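Local coordinates for glucose import ATP-binding protein GlcV (Sulfolobus solfataricus, PDB 1OXV) that hydrolyses ATP to power glucose uptake, serving as the energy-coupling ATPase subunit of the GlcSTUV ABC transporter complex, at residues L163-F168 and L195-D200; V19-V24 and T45-I50; L128-V133 and Q147-A152. All blocks are in the same frame, centred on the assembly; numbering follows the deposited sequence.

Interaction 1: L163-F168 and L195-D200; sequences LLDEPF and LVVSHD. With ANP (phosphoaminophosphonic acid-adenylate ester), chain T.
Leu164 N gives a nearly straight hydrogen bond to Leu195 O at 2.9 Å, and Leu164 O takes one back from Val197 N, also at 2.9 Å. These are bonds of two parallel neighbours, strands 161-165 and 193-198, whose short segments run only 6° apart. Beyond them Glu166 N still reaches Val197 O, but more bent at 142° and from above the carbonyl plane, as the chain leaves the sheet with Glu166 at positive phi. The leucines and valines suit buried strands: on one face Leu163 CD2 rests on Leu195 CB at 3.7 Å, and on the other Leu164 CB faces Val196 CB at 4.3 Å.

At the carboxyl ends the side chains become polar, as in the Walker B strand and switch histidine of ABC ATPases. Glu166 OE2 stands 3.3 Å from O3G of the ATP analogue; Glu166 is an inferred ATP-binding residue, and its close approach to the His199 ring is doubtful in the model. Asp165 CG lies anti to the backbone N (chi1 -167°), and its OD2 is hydrogen-bonded to Thr45 OG1, so it probably helps to position that magnesium ligand.

Helix 174-190 makes the beta-alpha-beta crossover and packs on Leu164; Met48 of helix 44-52 covers Leu163, Leu195 and Val197, and strand 84-87 flanks Leu163.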
loop_
_atom_site.group_PDB
_atom_site.type_symbol
_atom_site.label_atom_id
_atom_site.label_comp_id
_atom_site.label_asym_id
_atom_site.label_seq_id
_atom_site.Cartn_x
_atom_site.Cartn_y
_atom_site.Cartn_z
ATOM N N LEU A 163 1.083 -14.394 1.321
ATOM C CA LEU A 163 0.557 -13.408 0.390
ATOM C C LEU A 163 -0.815 -12.914 0.842
ATOM O O LEU A 163 -1.757 -13.702 0.987
ATOM C CB LEU A 163 0.429 -14.008 -1.014
ATOM C CG LEU A 163 1.684 -14.683 -1.559
ATOM C CD1 LEU A 163 1.389 -15.369 -2.893
ATOM C CD2 LEU A 163 2.831 -13.696 -1.713
ATOM N N LEU A 164 -0.926 -11.604 1.031
ATOM C CA LEU A 164 -2.172 -10.992 1.444
ATOM C C LEU A 164 -2.654 -9.993 0.397
ATOM O O LEU A 164 -2.054 -8.935 0.195
ATOM C CB LEU A 164 -2.024 -10.294 2.800
ATOM C CG LEU A 164 -1.431 -11.133 3.931
ATOM C CD1 LEU A 164 -1.445 -10.359 5.228
ATOM C CD2 LEU A 164 -2.194 -12.414 4.100
ATOM N N ASP A 165 -3.759 -10.315 -0.249
ATOM C CA ASP A 165 -4.319 -9.421 -1.259
ATOM C C ASP A 165 -5.498 -8.647 -0.672
ATOM O O ASP A 165 -6.600 -9.172 -0.520
ATOM C CB ASP A 165 -4.733 -10.198 -2.519
ATOM C CG ASP A 165 -5.015 -9.285 -3.712
ATOM O OD1 ASP A 165 -4.961 -8.043 -3.550
ATOM O OD2 ASP A 165 -5.280 -9.727 -4.857
ATOM N N GLU A 166 -5.242 -7.390 -0.336
ATOM C CA GLU A 166 -6.247 -6.504 0.231
ATOM C C GLU A 166 -7.013 -7.183 1.352
ATOM O O GLU A 166 -8.222 -7.365 1.256
ATOM C CB GLU A 166 -7.216 -6.034 -0.850
ATOM C CG GLU A 166 -6.536 -5.400 -2.049
ATOM C CD GLU A 166 -7.393 -4.337 -2.714
ATOM O OE1 GLU A 166 -8.082 -3.599 -1.981
ATOM O OE2 GLU A 166 -7.376 -4.235 -3.966
ATOM N N PRO A 167 -6.301 -7.465 2.438
ATOM C CA PRO A 167 -6.827 -8.198 3.590
ATOM C C PRO A 167 -7.723 -7.385 4.506
ATOM O O PRO A 167 -8.662 -7.935 5.066
ATOM C CB PRO A 167 -5.567 -8.552 4.398
ATOM C CG PRO A 167 -4.403 -7.931 3.696
ATOM C CD PRO A 167 -4.922 -7.013 2.655
ATOM N N PHE A 168 -7.413 -6.102 4.675
ATOM C CA PHE A 168 -8.123 -5.266 5.644
ATOM C C PHE A 168 -9.232 -4.425 5.015
ATOM O O PHE A 168 -9.649 -3.408 5.579
ATOM C CB PHE A 168 -7.114 -4.359 6.360
ATOM C CG PHE A 168 -5.818 -5.049 6.699
ATOM C CD1 PHE A 168 -4.620 -4.620 6.153
ATOM C CD2 PHE A 168 -5.808 -6.137 7.546
ATOM C CE1 PHE A 168 -3.445 -5.269 6.460
ATOM C CE2 PHE A 168 -4.637 -6.781 7.854
ATOM C CZ PHE A 168 -3.457 -6.351 7.318
ATOM N N LEU A 195 4.150 -10.513 1.532
ATOM C CA LEU A 195 3.778 -9.602 0.475
ATOM C C LEU A 195 2.332 -9.170 0.727
ATOM O O LEU A 195 1.432 -10.003 0.815
ATOM C CB LEU A 195 3.899 -10.297 -0.868
ATOM C CG LEU A 195 4.337 -9.458 -2.061
ATOM C CD1 LEU A 195 4.612 -10.370 -3.277
ATOM C CD2 LEU A 195 3.334 -8.380 -2.386
ATOM N N VAL A 196 2.113 -7.868 0.890
ATOM C CA VAL A 196 0.730 -7.426 0.993
ATOM C C VAL A 196 0.416 -6.351 -0.044
ATOM O O VAL A 196 1.219 -5.471 -0.329
ATOM C CB VAL A 196 0.511 -6.872 2.401
ATOM C CG1 VAL A 196 1.796 -6.228 2.913
ATOM C CG2 VAL A 196 -0.596 -5.834 2.383
ATOM N N VAL A 197 -0.764 -6.505 -0.624
ATOM C CA VAL A 197 -1.218 -5.605 -1.657
ATOM C C VAL A 197 -2.388 -4.803 -1.161
ATOM O O VAL A 197 -3.193 -5.276 -0.354
ATOM C CB VAL A 197 -1.631 -6.347 -2.952
ATOM C CG1 VAL A 197 -0.420 -6.678 -3.757
ATOM C CG2 VAL A 197 -2.410 -7.601 -2.631
ATOM N N SER A 198 -2.467 -3.569 -1.634
ATOM C CA SER A 198 -3.564 -2.704 -1.272
ATOM C C SER A 198 -3.606 -1.441 -2.106
ATOM O O SER A 198 -2.602 -1.013 -2.670
ATOM C CB SER A 198 -3.444 -2.285 0.191
ATOM O OG SER A 198 -4.423 -1.306 0.476
ATOM N N HIS A 199 -4.791 -0.851 -2.173
ATOM C CA HIS A 199 -4.958 0.462 -2.770
ATOM C C HIS A 199 -5.053 1.449 -1.606
ATOM O O HIS A 199 -5.418 2.603 -1.796
ATOM C CB HIS A 199 -6.222 0.522 -3.631
ATOM C CG HIS A 199 -7.466 0.153 -2.887
ATOM N ND1 HIS A 199 -8.234 -0.942 -3.217
ATOM C CD2 HIS A 199 -8.070 0.729 -1.821
ATOM C CE1 HIS A 199 -9.261 -1.023 -2.390
ATOM N NE2 HIS A 199 -9.186 -0.020 -1.533
ATOM N N ASP A 200 -4.719 0.981 -0.401
ATOM C CA ASP A 200 -4.780 1.815 0.802
ATOM C C ASP A 200 -3.420 2.008 1.468
ATOM O O ASP A 200 -2.836 1.054 1.967
ATOM C CB ASP A 200 -5.725 1.186 1.819
ATOM C CG ASP A 200 -5.820 2.003 3.086
ATOM O OD1 ASP A 200 -5.730 3.238 2.978
ATOM O OD2 ASP A 200 -5.958 1.511 4.224
HETATM P PG ANP T . -8.057 -3.873 -7.812
HETATM O O1G ANP T . -7.250 -2.907 -7.005
HETATM O O2G ANP T . -9.435 -3.365 -8.130
HETATM O O3G ANP T . -8.189 -5.134 -7.054
HETATM P PB ANP T . -5.836 -4.878 -9.458
HETATM O O1B ANP T . -4.750 -3.915 -9.191
HETATM O O2B ANP T . -5.755 -6.047 -8.546
HETATM N N3B ANP T . -7.308 -4.111 -9.281
HETATM P PA ANP T . -5.839 -6.658 -11.619
HETATM O O1A ANP T . -4.487 -7.275 -11.525
HETATM O O2A ANP T . -6.859 -7.577 -11.095
HETATM O O3A ANP T . -5.788 -5.253 -10.971
HETATM O "O5'" ANP T . -6.127 -6.497 -13.104
HETATM C "C5'" ANP T . -5.162 -5.825 -13.875
HETATM C "C4'" ANP T . -5.649 -5.584 -15.309
HETATM O "O4'" ANP T . -5.736 -6.828 -15.976
HETATM C "C3'" ANP T . -7.055 -5.022 -15.436
HETATM O "O3'" ANP T . -7.156 -4.284 -16.651
HETATM C "C2'" ANP T . -7.940 -6.245 -15.510
HETATM O "O2'" ANP T . -9.159 -6.035 -16.202
HETATM C "C1'" ANP T . -7.070 -7.199 -16.298
HETATM N N9 ANP T . -7.282 -8.606 -15.968
HETATM C C8 ANP T . -6.945 -9.232 -14.818
HETATM N N7 ANP T . -7.265 -10.552 -14.895
HETATM C C5 ANP T . -7.795 -10.763 -16.112
HETATM C C6 ANP T . -8.346 -11.912 -16.858
HETATM N N6 ANP T . -8.386 -13.182 -16.283
HETATM N N1 ANP T . -8.792 -11.693 -18.102
HETATM C C2 ANP T . -8.759 -10.490 -18.687
HETATM N N3 ANP T . -8.287 -9.399 -18.058
HETATM C C4 ANP T . -7.799 -9.483 -16.818
#

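Interaction 2: V19-V24 and T45-I50; sequences VALDNV and TTFMRI. With MG (magnesium ion), chain D; ANP (phosphoaminophosphonic acid-adenylate ester), chain T.
Leu21 and Thr46 slide past each other in opposite directions where strand 18-28 of the antiparallel subdomain faces the helix that follows the Walker A P-loop. The dense part centres on Leu21 CD1, which lies 4.0 Å from Thr46 CG2, 3.9 Å from Ile50 CD1 and at the edge of the Phe47 ring. A classic beta bulge, with Ala20 and Leu21 both facing Lys11, lets both point toward the helix. Leucine is long enough to bring CD1 between Thr46, Phe47 and Ile50, within about one turn; Val24 CG1 adds a looser contact, 4.2 Å from Phe47 CE1.

Thr46 is two-faced: OG1, anti to the carbonyl carbon (chi1 -63°), turns to the alpha-phosphate and donates to O1A of the nucleotide analogue at 2.7 Å, which Thr46 N also grips, while CG2 turns to Leu21. A valine in its place would probably leave O1A without its hydroxyl donor, weakening the hold on the alpha-phosphate.

The nucleotide side is polar instead: Ala20 CB rests against the ribose, 3.5 Å from O4' of the analogue, and three waters complete the magnesium shell with O2B, O3G and Thr45 OG1, the last bound to the metal at 2.2 Å.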
loop_
_atom_site.group_PDB
_atom_site.type_symbol
_atom_site.label_atom_id
_atom_site.label_comp_id
_atom_site.label_asym_id
_atom_site.label_seq_id
_atom_site.Cartn_x
_atom_site.Cartn_y
_atom_site.Cartn_z
ATOM N N VAL A 19 -2.147 -5.108 -21.361
ATOM C CA VAL A 19 -0.885 -5.423 -20.708
ATOM C C VAL A 19 -1.066 -5.139 -19.231
ATOM O O VAL A 19 -1.005 -3.983 -18.784
ATOM C CB VAL A 19 0.278 -4.620 -21.316
ATOM C CG1 VAL A 19 1.583 -4.908 -20.598
ATOM C CG2 VAL A 19 0.401 -4.946 -22.794
ATOM N N ALA A 20 -1.312 -6.208 -18.480
ATOM C CA ALA A 20 -1.622 -6.105 -17.054
ATOM C C ALA A 20 -0.371 -5.794 -16.232
ATOM O O ALA A 20 -0.432 -5.114 -15.200
ATOM C CB ALA A 20 -2.284 -7.384 -16.572
ATOM N N LEU A 21 0.756 -6.312 -16.690
ATOM C CA LEU A 21 2.047 -6.054 -16.053
ATOM C C LEU A 21 3.053 -5.855 -17.175
ATOM O O LEU A 21 3.075 -6.618 -18.134
ATOM C CB LEU A 21 2.496 -7.215 -15.160
ATOM C CG LEU A 21 1.674 -7.526 -13.908
ATOM C CD1 LEU A 21 2.207 -8.772 -13.238
ATOM C CD2 LEU A 21 1.699 -6.346 -12.967
ATOM N N ASP A 22 3.899 -4.841 -17.044
ATOM C CA ASP A 22 4.850 -4.512 -18.092
ATOM C C ASP A 22 6.271 -4.410 -17.551
ATOM O O ASP A 22 6.618 -3.440 -16.884
ATOM C CB ASP A 22 4.439 -3.180 -18.717
ATOM C CG ASP A 22 5.292 -2.796 -19.903
ATOM O OD1 ASP A 22 4.943 -1.792 -20.549
ATOM O OD2 ASP A 22 6.315 -3.422 -20.262
ATOM N N ASN A 23 7.075 -5.415 -17.874
ATOM C CA ASN A 23 8.488 -5.482 -17.511
ATOM C C ASN A 23 8.800 -5.128 -16.072
ATOM O O ASN A 23 9.594 -4.230 -15.789
ATOM C CB ASN A 23 9.300 -4.603 -18.454
ATOM C CG ASN A 23 9.424 -5.203 -19.840
ATOM O OD1 ASN A 23 10.058 -6.243 -20.026
ATOM N ND2 ASN A 23 8.809 -4.555 -20.822
ATOM N N VAL A 24 8.171 -5.855 -15.166
ATOM C CA VAL A 24 8.335 -5.631 -13.748
ATOM C C VAL A 24 9.619 -6.250 -13.215
ATOM O O VAL A 24 9.904 -7.406 -13.461
ATOM C CB VAL A 24 7.102 -6.174 -12.988
ATOM C CG1 VAL A 24 7.324 -6.144 -11.475
ATOM C CG2 VAL A 24 5.892 -5.354 -13.354
ATOM N N THR A 45 -3.363 -7.781 -8.168
ATOM C CA THR A 45 -3.790 -9.165 -8.049
ATOM C C THR A 45 -3.092 -10.043 -9.093
ATOM O O THR A 45 -2.760 -11.183 -8.829
ATOM C CB THR A 45 -5.324 -9.277 -8.173
ATOM O OG1 THR A 45 -5.956 -8.718 -7.012
ATOM C CG2 THR A 45 -5.771 -10.727 -8.154
ATOM N N THR A 46 -2.895 -9.514 -10.288
ATOM C CA THR A 46 -2.210 -10.270 -11.310
ATOM C C THR A 46 -0.799 -10.612 -10.807
ATOM O O THR A 46 -0.328 -11.745 -10.925
ATOM C CB THR A 46 -2.158 -9.471 -12.606
ATOM O OG1 THR A 46 -3.498 -9.236 -13.081
ATOM C CG2 THR A 46 -1.475 -10.285 -13.694
ATOM N N PHE A 47 -0.140 -9.625 -10.242
ATOM C CA PHE A 47 1.183 -9.820 -9.690
ATOM C C PHE A 47 1.182 -10.902 -8.620
ATOM O O PHE A 47 1.999 -11.831 -8.655
ATOM C CB PHE A 47 1.700 -8.508 -9.142
ATOM C CG PHE A 47 3.047 -8.600 -8.546
ATOM C CD1 PHE A 47 4.173 -8.653 -9.340
ATOM C CD2 PHE A 47 3.197 -8.638 -7.192
ATOM C CE1 PHE A 47 5.416 -8.743 -8.775
ATOM C CE2 PHE A 47 4.436 -8.719 -6.635
ATOM C CZ PHE A 47 5.542 -8.768 -7.423
ATOM N N MET A 48 0.261 -10.790 -7.671
ATOM C CA MET A 48 0.123 -11.729 -6.562
ATOM C C MET A 48 -0.091 -13.164 -7.054
ATOM O O MET A 48 0.429 -14.123 -6.499
ATOM C CB MET A 48 -1.067 -11.288 -5.710
ATOM C CG MET A 48 -0.764 -10.038 -4.881
ATOM S SD MET A 48 0.711 -10.232 -3.870
ATOM C CE MET A 48 -0.107 -10.541 -2.298
ATOM N N ARG A 49 -0.941 -13.312 -8.069
ATOM C CA ARG A 49 -1.256 -14.616 -8.617
ATOM C C ARG A 49 -0.043 -15.248 -9.304
ATOM O O ARG A 49 0.125 -16.476 -9.291
ATOM C CB ARG A 49 -2.450 -14.533 -9.587
ATOM C CG ARG A 49 -3.795 -14.334 -8.912
ATOM C CD ARG A 49 -4.982 -14.125 -9.874
ATOM N NE ARG A 49 -5.183 -15.222 -10.816
ATOM C CZ ARG A 49 -5.807 -16.355 -10.509
ATOM N NH1 ARG A 49 -6.297 -16.539 -9.296
ATOM N NH2 ARG A 49 -5.949 -17.303 -11.413
ATOM N N ILE A 50 0.794 -14.418 -9.912
ATOM C CA ILE A 50 2.007 -14.924 -10.537
ATOM C C ILE A 50 2.975 -15.382 -9.439
ATOM O O ILE A 50 3.614 -16.441 -9.545
ATOM C CB ILE A 50 2.615 -13.879 -11.478
ATOM C CG1 ILE A 50 1.819 -13.838 -12.787
ATOM C CG2 ILE A 50 4.076 -14.178 -11.754
ATOM C CD1 ILE A 50 2.135 -12.668 -13.661
HETATM MG MG MG D . -7.031 -6.838 -7.089
HETATM P PG ANP T . -8.057 -3.873 -7.812
HETATM O O1G ANP T . -7.250 -2.907 -7.005
HETATM O O2G ANP T . -9.435 -3.365 -8.130
HETATM O O3G ANP T . -8.189 -5.134 -7.054
HETATM P PB ANP T . -5.836 -4.878 -9.458
HETATM O O1B ANP T . -4.750 -3.915 -9.191
HETATM O O2B ANP T . -5.755 -6.047 -8.546
HETATM N N3B ANP T . -7.308 -4.111 -9.281
HETATM P PA ANP T . -5.839 -6.658 -11.619
HETATM O O1A ANP T . -4.487 -7.275 -11.525
HETATM O O2A ANP T . -6.859 -7.577 -11.095
HETATM O O3A ANP T . -5.788 -5.253 -10.971
HETATM O "O5'" ANP T . -6.127 -6.497 -13.104
HETATM C "C5'" ANP T . -5.162 -5.825 -13.875
HETATM C "C4'" ANP T . -5.649 -5.584 -15.309
HETATM O "O4'" ANP T . -5.736 -6.828 -15.976
HETATM C "C3'" ANP T . -7.055 -5.022 -15.436
HETATM O "O3'" ANP T . -7.156 -4.284 -16.651
HETATM C "C2'" ANP T . -7.940 -6.245 -15.510
HETATM O "O2'" ANP T . -9.159 -6.035 -16.202
HETATM C "C1'" ANP T . -7.070 -7.199 -16.298
HETATM N N9 ANP T . -7.282 -8.606 -15.968
HETATM C C8 ANP T . -6.945 -9.232 -14.818
HETATM N N7 ANP T . -7.265 -10.552 -14.895
HETATM C C5 ANP T . -7.795 -10.763 -16.112
HETATM C C6 ANP T . -8.346 -11.912 -16.858
HETATM N N6 ANP T . -8.386 -13.182 -16.283
HETATM N N1 ANP T . -8.792 -11.693 -18.102
HETATM C C2 ANP T . -8.759 -10.490 -18.687
HETATM N N3 ANP T . -8.287 -9.399 -18.058
HETATM C C4 ANP T . -7.799 -9.483 -16.818
HETATM O O HOH W 1 -5.994 -6.140 -5.512
HETATM O O HOH W 2 -8.394 -7.866 -5.818
HETATM O O HOH W 3 -8.216 -7.651 -8.822
#

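Interaction 3: L128-V133 and Q147-A152; sequences LDIHHV and QRVALA
A Schellman motif ends helix 114-127 beside helix 143-155, and the residues of this turn, Leu128 to Ile130, make the contact. Arg148 NH1 donates to Leu128 O at 2.8 Å with an N-H...O angle of 155°. The oxygen lies near the guanidinium plane, at its edge, but the donor stands well above the carbonyl plane of Leu128. Arginine suits this place because its chain, extended from CG to NE, can reach across the turn to a carbonyl at the helix terminus, where the dipole would probably favour a positive group. Asp129 OD2 is 4.9 Å from Arg148 NH1, so the opposite charges are near but not in contact.

In the Schellman turn Ile130 N bonds to Ala125 O and Asp129 N to Lys126 O, with Asp129 as the C-prime residue at positive phi. Such a reversal turns the apolar residues on both sides of Asp129 toward helix 143-155. Leu128 CG lies over Ala152, whose small CB lets it come close, and Leu128 CD1 meets Leu151 CD1 at 3.9 Å in the conformer described. Ile130 has CG1 between the backbone N and the carbonyl carbon (chi1 45°), which sends CD1 to Val149 CG2 at 3.5 Å while CG2 lies against Arg148 CB at 3.7 Å. Ile103 of helix 99-104 also packs on Ile130, Val149 and Ala152, and Leu182 of helix 174-190 touches Arg148 and Leu151.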
loop_
_atom_site.group_PDB
_atom_site.type_symbol
_atom_site.label_atom_id
_atom_site.label_comp_id
_atom_site.label_asym_id
_atom_site.label_seq_id
_atom_site.Cartn_x
_atom_site.Cartn_y
_atom_site.Cartn_z
ATOM N N LEU A 128 -2.407 -18.457 16.453
ATOM C CA LEU A 128 -3.421 -17.454 16.128
ATOM C C LEU A 128 -4.472 -17.222 17.251
ATOM O O LEU A 128 -5.433 -16.479 17.061
ATOM C CB LEU A 128 -4.115 -17.832 14.815
ATOM C CG LEU A 128 -3.407 -17.495 13.492
ATOM C CD1 LEU A 128 -3.182 -15.997 13.376
ATOM C CD2 LEU A 128 -2.075 -18.220 13.337
ATOM N N ASP A 129 -4.269 -17.837 18.414
ATOM C CA ASP A 129 -5.174 -17.685 19.566
ATOM C C ASP A 129 -6.648 -17.973 19.230
ATOM O O ASP A 129 -7.523 -17.224 19.638
ATOM C CB ASP A 129 -5.042 -16.277 20.158
ATOM C CG ASP A 129 -5.567 -16.166 21.590
ATOM O OD1 ASP A 129 -5.708 -17.185 22.307
ATOM O OD2 ASP A 129 -5.866 -15.064 22.090
ATOM N N ILE A 130 -6.913 -19.056 18.490
ATOM C CA ILE A 130 -8.293 -19.488 18.209
ATOM C C ILE A 130 -8.428 -20.964 18.493
ATOM O O ILE A 130 -9.331 -21.627 17.987
ATOM C CB ILE A 130 -8.721 -19.234 16.767
ATOM C CG1 ILE A 130 -7.608 -19.675 15.809
ATOM C CG2 ILE A 130 -9.104 -17.783 16.590
ATOM C CD1 ILE A 130 -8.031 -19.805 14.391
ATOM N N HIS A 131 -7.518 -21.487 19.304
ATOM C CA HIS A 131 -7.558 -22.895 19.650
ATOM C C HIS A 131 -8.863 -23.193 20.402
ATOM O O HIS A 131 -9.430 -24.276 20.281
ATOM C CB HIS A 131 -6.344 -23.234 20.512
ATOM C CG HIS A 131 -6.258 -24.668 20.916
ATOM N ND1 HIS A 131 -6.739 -25.133 22.120
ATOM C CD2 HIS A 131 -5.721 -25.741 20.285
ATOM C CE1 HIS A 131 -6.509 -26.431 22.212
ATOM N NE2 HIS A 131 -5.893 -26.825 21.110
ATOM N N HIS A 132 -9.348 -22.213 21.148
ATOM C CA HIS A 132 -10.552 -22.397 21.957
ATOM C C HIS A 132 -11.869 -22.327 21.178
ATOM O O HIS A 132 -12.928 -22.603 21.729
ATOM C CB HIS A 132 -10.580 -21.404 23.115
ATOM C CG HIS A 132 -10.606 -19.971 22.689
ATOM N ND1 HIS A 132 -9.623 -19.413 21.907
ATOM C CD2 HIS A 132 -11.487 -18.977 22.951
ATOM C CE1 HIS A 132 -9.898 -18.135 21.702
ATOM N NE2 HIS A 132 -11.024 -17.846 22.324
ATOM N N VAL A 133 -11.819 -21.979 19.902
ATOM C CA VAL A 133 -13.045 -21.928 19.111
ATOM C C VAL A 133 -12.964 -22.822 17.879
ATOM O O VAL A 133 -13.658 -22.596 16.890
ATOM C CB VAL A 133 -13.358 -20.485 18.670
ATOM C CG1 VAL A 133 -13.762 -19.634 19.876
ATOM C CG2 VAL A 133 -12.160 -19.869 17.945
ATOM N N GLN A 147 -10.879 -13.704 10.645
ATOM C CA GLN A 147 -9.609 -13.362 10.021
ATOM C C GLN A 147 -8.513 -14.283 10.547
ATOM O O GLN A 147 -7.620 -14.706 9.810
ATOM C CB GLN A 147 -9.276 -11.913 10.291
ATOM N N ARG A 148 -8.578 -14.604 11.830
ATOM C CA ARG A 148 -7.585 -15.488 12.419
ATOM C C ARG A 148 -7.663 -16.894 11.837
ATOM O O ARG A 148 -6.640 -17.508 11.565
ATOM C CB ARG A 148 -7.721 -15.531 13.933
ATOM C CG ARG A 148 -7.147 -14.310 14.629
ATOM C CD ARG A 148 -7.451 -14.257 16.115
ATOM N NE ARG A 148 -7.060 -12.983 16.692
ATOM C CZ ARG A 148 -5.913 -12.775 17.296
ATOM N NH1 ARG A 148 -5.038 -13.759 17.400
ATOM N NH2 ARG A 148 -5.630 -11.578 17.779
ATOM N N VAL A 149 -8.875 -17.412 11.667
ATOM C CA VAL A 149 -9.046 -18.714 11.053
ATOM C C VAL A 149 -8.525 -18.717 9.626
ATOM O O VAL A 149 -7.875 -19.669 9.207
ATOM C CB VAL A 149 -10.516 -19.162 11.052
ATOM C CG1 VAL A 149 -10.664 -20.414 10.236
ATOM C CG2 VAL A 149 -10.977 -19.388 12.457
ATOM N N ALA A 150 -8.791 -17.654 8.870
ATOM C CA ALA A 150 -8.281 -17.579 7.503
ATOM C C ALA A 150 -6.750 -17.597 7.492
ATOM O O ALA A 150 -6.140 -18.229 6.626
ATOM C CB ALA A 150 -8.797 -16.337 6.791
ATOM N N LEU A 151 -6.135 -16.914 8.455
ATOM C CA LEU A 151 -4.674 -16.849 8.529
ATOM C C LEU A 151 -4.114 -18.221 8.885
ATOM O O LEU A 151 -3.140 -18.691 8.281
ATOM C CB LEU A 151 -4.244 -15.819 9.578
ATOM C CG LEU A 151 -3.595 -14.533 9.086
ATOM C CD1 LEU A 151 -3.321 -13.628 10.279
ATOM C CD2 LEU A 151 -2.317 -14.780 8.258
ATOM N N ALA A 152 -4.710 -18.848 9.897
ATOM C CA ALA A 152 -4.307 -20.187 10.313
ATOM C C ALA A 152 -4.374 -21.153 9.140
ATOM O O ALA A 152 -3.462 -21.954 8.932
ATOM C CB ALA A 152 -5.149 -20.677 11.463
#

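Overall arrangement
All three contacts belong to the ABC-ATPase domain, and along the chain they close in series: interaction 2, then interaction 3, then interaction 1. Interactions 1 and 2, with centres about 15 Å apart, meet directly, for Met48 of helix 44-52 packs on the strands of interaction 1 and both contacts touch the nucleotide analogue. Together they join the mixed sheet, the P-loop helix and the antiparallel subdomain around the bound nucleotide. Interaction 3 lies in the helical part, its centre about 31 Å from that of interaction 2 and 19 Å from that of interaction 1. It is tied to the sheet by sequence, since helix 143-155 leads into strand 161-165.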